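PDB 6G42: minor capsid protein from Cafeteriavirus-dependent mavirus, which forms the pentons of the virophage capsid, assembling as a pentamer that probably occupies the fivefold vertices of the icosahedral shell. Local coordinates for residues I156-D161 and F169-I174; P131-N136 and V164-F169; I77-R80 and I85-V88; F66-H71 and V91-F96. All coordinates share one frame; numbering follows the deposited sequence.

Interaction 1: residues I156-D161 and F169-I174; sequences IMFNDD and FEFDDI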
# COMPACT_ATOMS: atom_id res chain seq x y z
N ILE C 156 -23.41 19.20 -25.29
CA ILE C 156 -22.51 18.31 -26.02
C ILE C 156 -23.06 16.89 -25.87
O ILE C 156 -23.44 16.48 -24.77
CB ILE C 156 -21.07 18.37 -25.48
CG1 ILE C 156 -20.49 19.78 -25.65
CG2 ILE C 156 -20.17 17.35 -26.20
CD1 ILE C 156 -19.26 20.05 -24.82
N MET C 157 -23.08 16.14 -26.98
CA MET C 157 -23.57 14.76 -27.02
C MET C 157 -22.41 13.79 -27.18
O MET C 157 -21.50 14.04 -27.97
CB MET C 157 -24.50 14.55 -28.22
CG MET C 157 -25.80 15.33 -28.18
SD MET C 157 -26.58 15.39 -29.81
CE MET C 157 -26.89 13.66 -30.14
N PHE C 158 -22.45 12.69 -26.43
CA PHE C 158 -21.50 11.58 -26.54
C PHE C 158 -22.30 10.33 -26.91
O PHE C 158 -23.32 10.04 -26.27
CB PHE C 158 -20.83 11.30 -25.18
CG PHE C 158 -19.63 12.18 -24.86
CD1 PHE C 158 -19.49 13.48 -25.35
CD2 PHE C 158 -18.66 11.70 -23.98
CE1 PHE C 158 -18.40 14.26 -25.01
CE2 PHE C 158 -17.56 12.48 -23.64
CZ PHE C 158 -17.43 13.76 -24.16
N ASN C 159 -21.86 9.60 -27.93
CA ASN C 159 -22.46 8.29 -28.25
C ASN C 159 -22.00 7.23 -27.23
O ASN C 159 -21.22 7.54 -26.34
CB ASN C 159 -22.17 7.87 -29.71
CG ASN C 159 -20.74 7.43 -29.93
OD1 ASN C 159 -19.82 7.87 -29.25
ND2 ASN C 159 -20.54 6.57 -30.93
N ASP C 160 -22.48 6.00 -27.38
CA ASP C 160 -22.27 4.98 -26.34
C ASP C 160 -20.81 4.55 -26.14
O ASP C 160 -20.43 4.19 -25.02
CB ASP C 160 -23.15 3.75 -26.59
CG ASP C 160 -23.32 2.89 -25.33
OD1 ASP C 160 -23.56 3.46 -24.24
OD2 ASP C 160 -23.20 1.65 -25.44
N ASP C 161 -19.99 4.57 -27.19
CA ASP C 161 -18.55 4.29 -27.03
C ASP C 161 -17.82 5.41 -26.27
O ASP C 161 -16.98 5.13 -25.42
CB ASP C 161 -17.88 4.01 -28.38
CG ASP C 161 -18.12 2.57 -28.87
OD1 ASP C 161 -19.10 1.92 -28.44
OD2 ASP C 161 -17.32 2.09 -29.71
N PHE C 169 -17.72 11.64 -16.44
CA PHE C 169 -18.56 12.84 -16.63
C PHE C 169 -20.00 12.52 -16.19
O PHE C 169 -20.38 11.35 -16.10
CB PHE C 169 -18.58 13.28 -18.10
CG PHE C 169 -17.29 13.90 -18.58
CD1 PHE C 169 -16.90 15.16 -18.12
CD2 PHE C 169 -16.48 13.25 -19.51
CE1 PHE C 169 -15.71 15.74 -18.56
CE2 PHE C 169 -15.30 13.82 -19.95
CZ PHE C 169 -14.91 15.07 -19.48
N GLU C 170 -20.78 13.56 -15.92
CA GLU C 170 -22.21 13.40 -15.58
C GLU C 170 -23.03 13.36 -16.88
O GLU C 170 -22.94 14.27 -17.71
CB GLU C 170 -22.69 14.54 -14.67
CG GLU C 170 -24.03 14.25 -13.99
CD GLU C 170 -24.56 15.42 -13.17
OE1 GLU C 170 -23.79 16.36 -12.86
OE2 GLU C 170 -25.77 15.40 -12.82
N PHE C 171 -23.83 12.30 -17.03
CA PHE C 171 -24.59 12.06 -18.27
C PHE C 171 -26.10 12.09 -18.07
O PHE C 171 -26.60 11.96 -16.95
CB PHE C 171 -24.18 10.72 -18.89
CG PHE C 171 -22.81 10.75 -19.50
CD1 PHE C 171 -22.61 11.25 -20.78
CD2 PHE C 171 -21.70 10.30 -18.79
CE1 PHE C 171 -21.34 11.29 -21.35
CE2 PHE C 171 -20.44 10.33 -19.35
CZ PHE C 171 -20.25 10.83 -20.63
N ASP C 172 -26.81 12.28 -19.18
CA ASP C 172 -28.28 12.30 -19.23
C ASP C 172 -28.72 11.71 -20.58
O ASP C 172 -28.55 12.35 -21.62
CB ASP C 172 -28.81 13.73 -19.05
CG ASP C 172 -30.20 13.78 -18.44
OD1 ASP C 172 -31.15 13.28 -19.08
OD2 ASP C 172 -30.34 14.32 -17.33
N ASP C 173 -29.26 10.50 -20.55
CA ASP C 173 -29.60 9.76 -21.77
C ASP C 173 -30.86 10.29 -22.46
O ASP C 173 -31.95 10.24 -21.88
CB ASP C 173 -29.78 8.27 -21.46
CG ASP C 173 -28.49 7.59 -21.00
OD1 ASP C 173 -27.44 8.26 -20.87
OD2 ASP C 173 -28.52 6.36 -20.77
N ILE C 174 -30.70 10.79 -23.69
CA ILE C 174 -31.83 11.29 -24.51
C ILE C 174 -32.36 10.29 -25.54
O ILE C 174 -33.45 10.49 -26.09
CB ILE C 174 -31.48 12.61 -25.25
CG1 ILE C 174 -30.24 12.46 -26.15
CG2 ILE C 174 -31.30 13.74 -24.25
CD1 ILE C 174 -30.19 13.47 -27.28
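The ring of Phe171 turns an edge to Phe158, whose CD2 lies close to the Phe171 plane, 3.8 Å from Phe171 CE1. Seen from Phe158 the approach is oblique, the planes meeting at 56° with centroids 5.8 Å apart. Phe158 CB and CG also press on Phe171 CE1, and the two side chains cross at about a right angle. Both rings have CG anti to the carbonyl carbon (chi1 -84° and -72°), which turns them toward each other on the same side of the sheet. Farther round the Phe158 ring, CE2 comes within 4.3 Å of Phe169 CD2, again obliquely. On the other side of the sheet Met157 extends its thioether, and its CE ends 4.4 Å from Ile174 CD1.

The CA atoms of Phe158 and Phe171 are 8.8 Å apart because strand 179-181 runs between strand 154-158 and the weakly bonded strand 171-173. The phenyl rings thus bridge over an intervening strand, with Val181 touching both. Asn159, in the N-cap position of helix 160-165, turns the chain away just after this packing.

Every contact between the segments is apolar. Of the acidic residues, Glu170 and Asp173 form salt bridges with Lys137 and Arg25 of a second subunit, Asp173 also bonding Ser179 of its own chain. The arrangement implies a largely buried hydrophobic layer, backed by a charged surface that joins neighbouring copies in the pentamer.

Interaction 2: residues P131-N136 and V164-F169; sequences PVFSFN and VDFNSF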
# COMPACT_ATOMS: atom_id res chain seq x y z
N PRO C 131 -16.95 24.95 -27.70
CA PRO C 131 -16.37 24.24 -26.55
C PRO C 131 -15.01 23.59 -26.85
O PRO C 131 -14.76 23.17 -27.98
CB PRO C 131 -17.42 23.18 -26.22
CG PRO C 131 -18.14 22.94 -27.49
CD PRO C 131 -18.11 24.23 -28.25
N VAL C 132 -14.15 23.53 -25.83
CA VAL C 132 -12.80 22.94 -25.94
C VAL C 132 -12.70 21.65 -25.11
O VAL C 132 -12.73 21.69 -23.88
CB VAL C 132 -11.70 23.92 -25.48
CG1 VAL C 132 -10.31 23.30 -25.65
CG2 VAL C 132 -11.79 25.22 -26.27
N PHE C 133 -12.57 20.51 -25.80
CA PHE C 133 -12.25 19.23 -25.17
C PHE C 133 -10.72 19.13 -25.09
O PHE C 133 -10.03 19.42 -26.07
CB PHE C 133 -12.83 18.08 -25.99
CG PHE C 133 -12.78 16.74 -25.30
CD1 PHE C 133 -11.68 15.91 -25.44
CD2 PHE C 133 -13.84 16.31 -24.51
CE1 PHE C 133 -11.63 14.68 -24.80
CE2 PHE C 133 -13.79 15.08 -23.87
CZ PHE C 133 -12.68 14.26 -24.02
N SER C 134 -10.20 18.71 -23.94
CA SER C 134 -8.75 18.60 -23.73
C SER C 134 -8.38 17.55 -22.69
O SER C 134 -9.24 17.01 -22.00
CB SER C 134 -8.16 19.96 -23.33
OG SER C 134 -8.54 20.31 -22.00
N PHE C 135 -7.08 17.28 -22.59
CA PHE C 135 -6.51 16.37 -21.60
C PHE C 135 -5.62 17.15 -20.65
O PHE C 135 -4.68 17.81 -21.08
CB PHE C 135 -5.70 15.27 -22.27
CG PHE C 135 -5.08 14.30 -21.30
CD1 PHE C 135 -5.88 13.43 -20.56
CD2 PHE C 135 -3.70 14.24 -21.12
CE1 PHE C 135 -5.32 12.53 -19.67
CE2 PHE C 135 -3.13 13.34 -20.23
CZ PHE C 135 -3.94 12.48 -19.50
N ASN C 136 -5.90 17.04 -19.35
CA ASN C 136 -5.09 17.67 -18.32
C ASN C 136 -3.90 16.76 -17.97
O ASN C 136 -4.09 15.69 -17.40
CB ASN C 136 -5.96 17.94 -17.10
CG ASN C 136 -5.33 18.92 -16.12
OD1 ASN C 136 -4.11 18.96 -15.96
ND2 ASN C 136 -6.17 19.70 -15.46
N VAL C 164 -19.00 5.32 -22.47
CA VAL C 164 -18.34 4.29 -21.67
C VAL C 164 -16.90 4.69 -21.34
O VAL C 164 -16.50 4.66 -20.17
CB VAL C 164 -18.41 2.89 -22.35
CG1 VAL C 164 -17.61 1.86 -21.57
CG2 VAL C 164 -19.85 2.42 -22.43
N ASP C 165 -16.13 5.07 -22.36
CA ASP C 165 -14.70 5.37 -22.17
C ASP C 165 -14.42 6.70 -21.45
O ASP C 165 -13.33 6.87 -20.91
CB ASP C 165 -13.95 5.31 -23.50
CG ASP C 165 -13.83 3.88 -24.04
OD1 ASP C 165 -14.29 2.92 -23.38
OD2 ASP C 165 -13.25 3.71 -25.13
N PHE C 166 -15.40 7.60 -21.42
CA PHE C 166 -15.31 8.83 -20.61
C PHE C 166 -16.49 8.91 -19.62
O PHE C 166 -17.14 9.94 -19.46
CB PHE C 166 -15.24 10.07 -21.51
CG PHE C 166 -14.11 10.01 -22.51
CD1 PHE C 166 -14.30 9.41 -23.76
CD2 PHE C 166 -12.87 10.54 -22.22
CE1 PHE C 166 -13.26 9.35 -24.68
CE2 PHE C 166 -11.83 10.49 -23.14
CZ PHE C 166 -12.03 9.89 -24.37
N ASN C 167 -16.71 7.79 -18.93
CA ASN C 167 -17.86 7.56 -18.03
C ASN C 167 -17.96 8.46 -16.80
O ASN C 167 -19.07 8.70 -16.31
CB ASN C 167 -17.89 6.10 -17.57
CG ASN C 167 -16.63 5.68 -16.83
OD1 ASN C 167 -16.47 5.96 -15.64
ND2 ASN C 167 -15.73 4.99 -17.52
N SER C 168 -16.83 8.95 -16.30
CA SER C 168 -16.80 9.78 -15.09
C SER C 168 -17.33 11.23 -15.23
O SER C 168 -17.37 11.97 -14.25
CB SER C 168 -15.39 9.77 -14.51
OG SER C 168 -14.42 10.02 -15.52
N PHE C 169 -17.72 11.64 -16.44
CA PHE C 169 -18.56 12.84 -16.63
C PHE C 169 -20.00 12.52 -16.19
O PHE C 169 -20.38 11.35 -16.10
CB PHE C 169 -18.58 13.28 -18.10
CG PHE C 169 -17.29 13.90 -18.58
CD1 PHE C 169 -16.90 15.16 -18.12
CD2 PHE C 169 -16.48 13.25 -19.51
CE1 PHE C 169 -15.71 15.74 -18.56
CE2 PHE C 169 -15.30 13.82 -19.95
CZ PHE C 169 -14.91 15.07 -19.48
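Phe133 lies in the extended strand 132-136, part of a small antiparallel sheet, and faces Phe166, the first residue to leave helical geometry after helix 160-165. From Phe166 to Phe169 the chain makes a type I beta turn, which directs Phe166 and Phe169 toward the strand. The amide of Asn167 secures the helix exit: its ND2 donates to Val164 O at 2.8 Å, almost straight (167°), with the acceptor in the amide plane.

With CG anti to the amide nitrogen (chi1 -169°), the Phe133 ring swings out toward the turn. Its leading edge meets one face of Phe166 in a T-shaped pair, planes at 87° and centroids 5.7 Å apart; Phe133 CZ is 4.0 Å from Phe166 CE2. Beside this, Phe133 CE2 comes within 4.4 Å of Phe169 CE2 at an oblique angle, while Phe169 lays its own ring edge against Phe166 CB.

Phe142 adds another edge-to-face partner to Phe166, and Ile113 of helix 106-120 touches both rings of the T-shaped pair. The result is a T-shaped aromatic cluster in the buried core, joining the turn that ends helix 160-165 to strand 132-136 and helix 106-120.

Interaction 3: residues I77-R80 and I85-V88; sequences IFNR and IMGV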
# COMPACT_ATOMS: atom_id res chain seq x y z
N ILE C 77 -24.18 17.91 -31.16
CA ILE C 77 -24.66 19.13 -30.49
C ILE C 77 -26.19 19.16 -30.51
O ILE C 77 -26.80 18.99 -31.56
CB ILE C 77 -24.09 20.41 -31.12
CG1 ILE C 77 -22.57 20.25 -31.26
CG2 ILE C 77 -24.45 21.62 -30.27
CD1 ILE C 77 -21.81 21.50 -31.61
N PHE C 78 -26.76 19.40 -29.33
CA PHE C 78 -28.20 19.36 -29.10
C PHE C 78 -28.66 20.75 -28.65
O PHE C 78 -28.20 21.25 -27.63
CB PHE C 78 -28.52 18.33 -28.01
CG PHE C 78 -29.99 18.08 -27.80
CD1 PHE C 78 -30.69 17.22 -28.63
CD2 PHE C 78 -30.67 18.69 -26.75
CE1 PHE C 78 -32.04 16.98 -28.42
CE2 PHE C 78 -32.02 18.46 -26.54
CZ PHE C 78 -32.71 17.60 -27.38
N ASN C 79 -29.54 21.36 -29.44
CA ASN C 79 -30.09 22.68 -29.13
C ASN C 79 -31.26 22.52 -28.15
O ASN C 79 -32.09 21.63 -28.32
CB ASN C 79 -30.56 23.37 -30.41
CG ASN C 79 -30.80 24.87 -30.24
OD1 ASN C 79 -30.49 25.46 -29.20
ND2 ASN C 79 -31.34 25.50 -31.27
N ARG C 80 -31.31 23.37 -27.13
CA ARG C 80 -32.39 23.34 -26.14
C ARG C 80 -33.67 23.97 -26.67
O ARG C 80 -34.75 23.38 -26.53
CB ARG C 80 -31.98 24.05 -24.85
CG ARG C 80 -31.17 23.20 -23.90
CD ARG C 80 -30.62 24.07 -22.79
NE ARG C 80 -30.28 23.36 -21.56
CZ ARG C 80 -29.83 23.95 -20.46
NH1 ARG C 80 -29.64 25.27 -20.41
NH2 ARG C 80 -29.55 23.22 -19.38
N ILE C 85 -31.56 17.55 -32.39
CA ILE C 85 -30.15 17.31 -32.73
C ILE C 85 -29.80 18.22 -33.91
O ILE C 85 -30.49 18.21 -34.93
CB ILE C 85 -29.90 15.83 -33.11
CG1 ILE C 85 -30.18 14.90 -31.92
CG2 ILE C 85 -28.46 15.62 -33.60
CD1 ILE C 85 -30.43 13.45 -32.31
N MET C 86 -28.72 18.98 -33.77
CA MET C 86 -28.24 19.87 -34.83
C MET C 86 -27.25 19.19 -35.77
O MET C 86 -27.34 19.34 -36.99
CB MET C 86 -27.62 21.13 -34.23
CG MET C 86 -28.61 21.95 -33.41
SD MET C 86 -28.43 23.72 -33.66
CE MET C 86 -26.86 23.99 -32.86
N GLY C 87 -26.30 18.45 -35.20
CA GLY C 87 -25.29 17.73 -35.99
C GLY C 87 -24.61 16.61 -35.23
O GLY C 87 -24.57 16.63 -34.00
N VAL C 88 -24.09 15.64 -35.98
CA VAL C 88 -23.33 14.50 -35.44
C VAL C 88 -22.21 14.17 -36.43
O VAL C 88 -22.43 14.12 -37.64
CB VAL C 88 -24.23 13.26 -35.23
CG1 VAL C 88 -23.42 12.03 -34.85
CG2 VAL C 88 -25.27 13.53 -34.15
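Phe78 and Ile85 face each other across a beta hairpin, in a non-hydrogen-bonded antiparallel pair next to a beta bulge, which shifts the register by one between Ile77 and Phe78. Their side chains cross at about a right angle. The ring of Phe78, with CG opposite the backbone nitrogen (chi1 -173°), leans over the partner strand, bringing CD1 to 4.1 Å from Ile85 CG1 and close to the Ile85 backbone nitrogen.

Met86 meets strand 74-79 differently. The bulge gives it a helix-like backbone (phi -90°, psi -44°), which turns its side chain toward the neighbouring strand. It lies across the stem of Asn79, with Met86 CG 3.8 Å from Asn79 CB and the sulfur alongside. Bends at chi2 and chi3 carry Met86 CE back to 4.3 Å from Ile77 CG2. Ile77 is paired with Gly87, so no side chain opposes it.

Strand 84-90 is the outermost of this sheet within the chain, while strand 74-79 hydrogen-bonds on its other side to strand 154-158. Two backbone bonds hold the hairpin around the bulge: Ile77 N donates to Gly87 O at 3.1 Å, and Met86 N reaches Ile77 O at 2.9 Å, almost in line with the carbonyl.

Interaction 4: residues F66-H71 and V91-F96; sequences FKPAGH and VDFSTF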
# COMPACT_ATOMS: atom_id res chain seq x y z
N PHE C 66 -3.16 4.28 -27.04
CA PHE C 66 -4.49 4.27 -27.66
C PHE C 66 -4.44 3.59 -29.04
O PHE C 66 -3.40 3.60 -29.70
CB PHE C 66 -5.02 5.71 -27.79
CG PHE C 66 -6.47 5.80 -28.16
CD1 PHE C 66 -7.46 5.50 -27.23
CD2 PHE C 66 -6.86 6.20 -29.44
CE1 PHE C 66 -8.81 5.59 -27.57
CE2 PHE C 66 -8.21 6.30 -29.78
CZ PHE C 66 -9.18 5.99 -28.84
N LYS C 67 -5.56 3.00 -29.44
CA LYS C 67 -5.68 2.26 -30.71
C LYS C 67 -7.05 2.52 -31.33
O LYS C 67 -7.99 1.77 -31.07
CB LYS C 67 -5.49 0.77 -30.45
CG LYS C 67 -5.50 -0.11 -31.69
CD LYS C 67 -5.49 -1.58 -31.30
CE LYS C 67 -5.16 -2.48 -32.47
NZ LYS C 67 -4.88 -3.86 -31.99
N PRO C 68 -7.17 3.58 -32.16
CA PRO C 68 -8.46 4.05 -32.71
C PRO C 68 -9.35 3.03 -33.43
O PRO C 68 -10.57 3.23 -33.47
CB PRO C 68 -8.04 5.13 -33.70
CG PRO C 68 -6.78 5.67 -33.14
CD PRO C 68 -6.07 4.48 -32.57
N ALA C 69 -8.77 1.98 -34.00
CA ALA C 69 -9.53 0.97 -34.75
C ALA C 69 -10.68 0.36 -33.94
O ALA C 69 -11.79 0.23 -34.45
CB ALA C 69 -8.59 -0.12 -35.25
N GLY C 70 -10.40 0.02 -32.69
CA GLY C 70 -11.38 -0.62 -31.80
C GLY C 70 -12.51 0.24 -31.27
O GLY C 70 -13.50 -0.30 -30.77
N HIS C 71 -12.38 1.56 -31.38
CA HIS C 71 -13.39 2.51 -30.89
C HIS C 71 -14.15 3.17 -32.04
O HIS C 71 -13.57 3.48 -33.08
CB HIS C 71 -12.72 3.60 -30.04
CG HIS C 71 -11.74 3.09 -29.04
ND1 HIS C 71 -12.08 2.75 -27.75
CD2 HIS C 71 -10.41 2.85 -29.14
CE1 HIS C 71 -11.01 2.33 -27.10
NE2 HIS C 71 -9.98 2.38 -27.92
N VAL C 91 -15.44 10.84 -34.90
CA VAL C 91 -14.10 11.32 -34.56
C VAL C 91 -13.10 10.60 -35.47
O VAL C 91 -13.07 9.36 -35.51
CB VAL C 91 -13.76 11.10 -33.07
CG1 VAL C 91 -12.36 11.63 -32.74
CG2 VAL C 91 -14.79 11.80 -32.18
N ASP C 92 -12.30 11.38 -36.19
CA ASP C 92 -11.32 10.86 -37.14
C ASP C 92 -9.93 10.94 -36.52
O ASP C 92 -9.44 12.02 -36.21
CB ASP C 92 -11.37 11.66 -38.45
CG ASP C 92 -10.67 10.96 -39.62
OD1 ASP C 92 -9.95 9.96 -39.42
OD2 ASP C 92 -10.85 11.41 -40.77
N PHE C 93 -9.30 9.78 -36.33
CA PHE C 93 -7.94 9.68 -35.77
C PHE C 93 -6.84 9.48 -36.84
O PHE C 93 -5.66 9.44 -36.50
CB PHE C 93 -7.89 8.55 -34.73
CG PHE C 93 -8.71 8.82 -33.50
CD1 PHE C 93 -8.20 9.59 -32.45
CD2 PHE C 93 -10.00 8.29 -33.38
CE1 PHE C 93 -8.96 9.83 -31.31
CE2 PHE C 93 -10.75 8.53 -32.24
CZ PHE C 93 -10.23 9.30 -31.20
N SER C 94 -7.23 9.41 -38.11
CA SER C 94 -6.31 9.08 -39.22
C SER C 94 -5.06 9.98 -39.31
O SER C 94 -3.98 9.50 -39.66
CB SER C 94 -7.06 9.11 -40.56
OG SER C 94 -7.74 10.34 -40.74
N THR C 95 -5.23 11.26 -38.97
CA THR C 95 -4.12 12.24 -38.99
C THR C 95 -3.17 12.18 -37.79
O THR C 95 -2.16 12.89 -37.79
CB THR C 95 -4.65 13.68 -39.08
OG1 THR C 95 -5.45 13.97 -37.93
CG2 THR C 95 -5.47 13.88 -40.35
N PHE C 96 -3.49 11.37 -36.77
CA PHE C 96 -2.68 11.25 -35.54
C PHE C 96 -1.95 9.91 -35.35
O PHE C 96 -1.14 9.77 -34.44
CB PHE C 96 -3.57 11.50 -34.32
CG PHE C 96 -4.21 12.85 -34.30
CD1 PHE C 96 -5.44 13.07 -34.91
CD2 PHE C 96 -3.59 13.92 -33.65
CE1 PHE C 96 -6.03 14.33 -34.88
CE2 PHE C 96 -4.18 15.17 -33.62
CZ PHE C 96 -5.40 15.38 -34.23
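Two aromatic rings, Phe66 and Phe93, make one part of this contact. Phe66 CE2 sits over one face of Phe93, displaced toward the rim and 3.9 Å from Phe93 CZ. With centroids 5.2 Å apart and planes at 49°, the rings meet obliquely. Phe66 also places CE1 over a face of the imidazole of His71 in its own segment.

The aliphatic part belongs to Pro68. Its CB and CG rest against the stem of Phe93, the nearest pair being Pro68 CG and Phe93 CB at 3.5 Å. CG of Phe93 is anti to the carbonyl carbon (chi1 -66°), which carries the far end of the ring to Phe66, while CB stays against the proline.

Hydrogen bonds act within the segments rather than between them. Asp92 OD1 takes two, from Ser94 N at 3.1 Å and Ser94 OG at 2.6 Å, both from the same face of the carboxylate. The first defines an Asx turn that shapes the loop around Phe93.

Both segments lie in connections, one between strands 49-62 and 74-79, the other leading from strand 84-90 to helix 106-120; that helix lies against the aromatic pair, with Val109 touching Phe66 and Ala112 touching Phe93.

In the fold
Interactions 1 and 2, centred 11 Å apart, share Phe169 and form one continuous aromatic core: Phe158 CZ of the first lies 3.9 Å from Phe133 CE2 of the second. Interaction 1 also joins interaction 3, 12 Å away between centres, through neighbouring strands of one sheet; Met157 CE packs 3.9 Å from Ile85 CG1. Interaction 4 closes the loop in which the hairpin of interaction 3 is nested, and approaches interaction 2 where Asp165 OD2 lies 3.0 Å from His71 ND1. All four fall within the chain between strands 49-62 and 201-207, apparently an insertion into the jelly-roll. Both interactions 1 and 2 border a second subunit, whereas interaction 3 touches none.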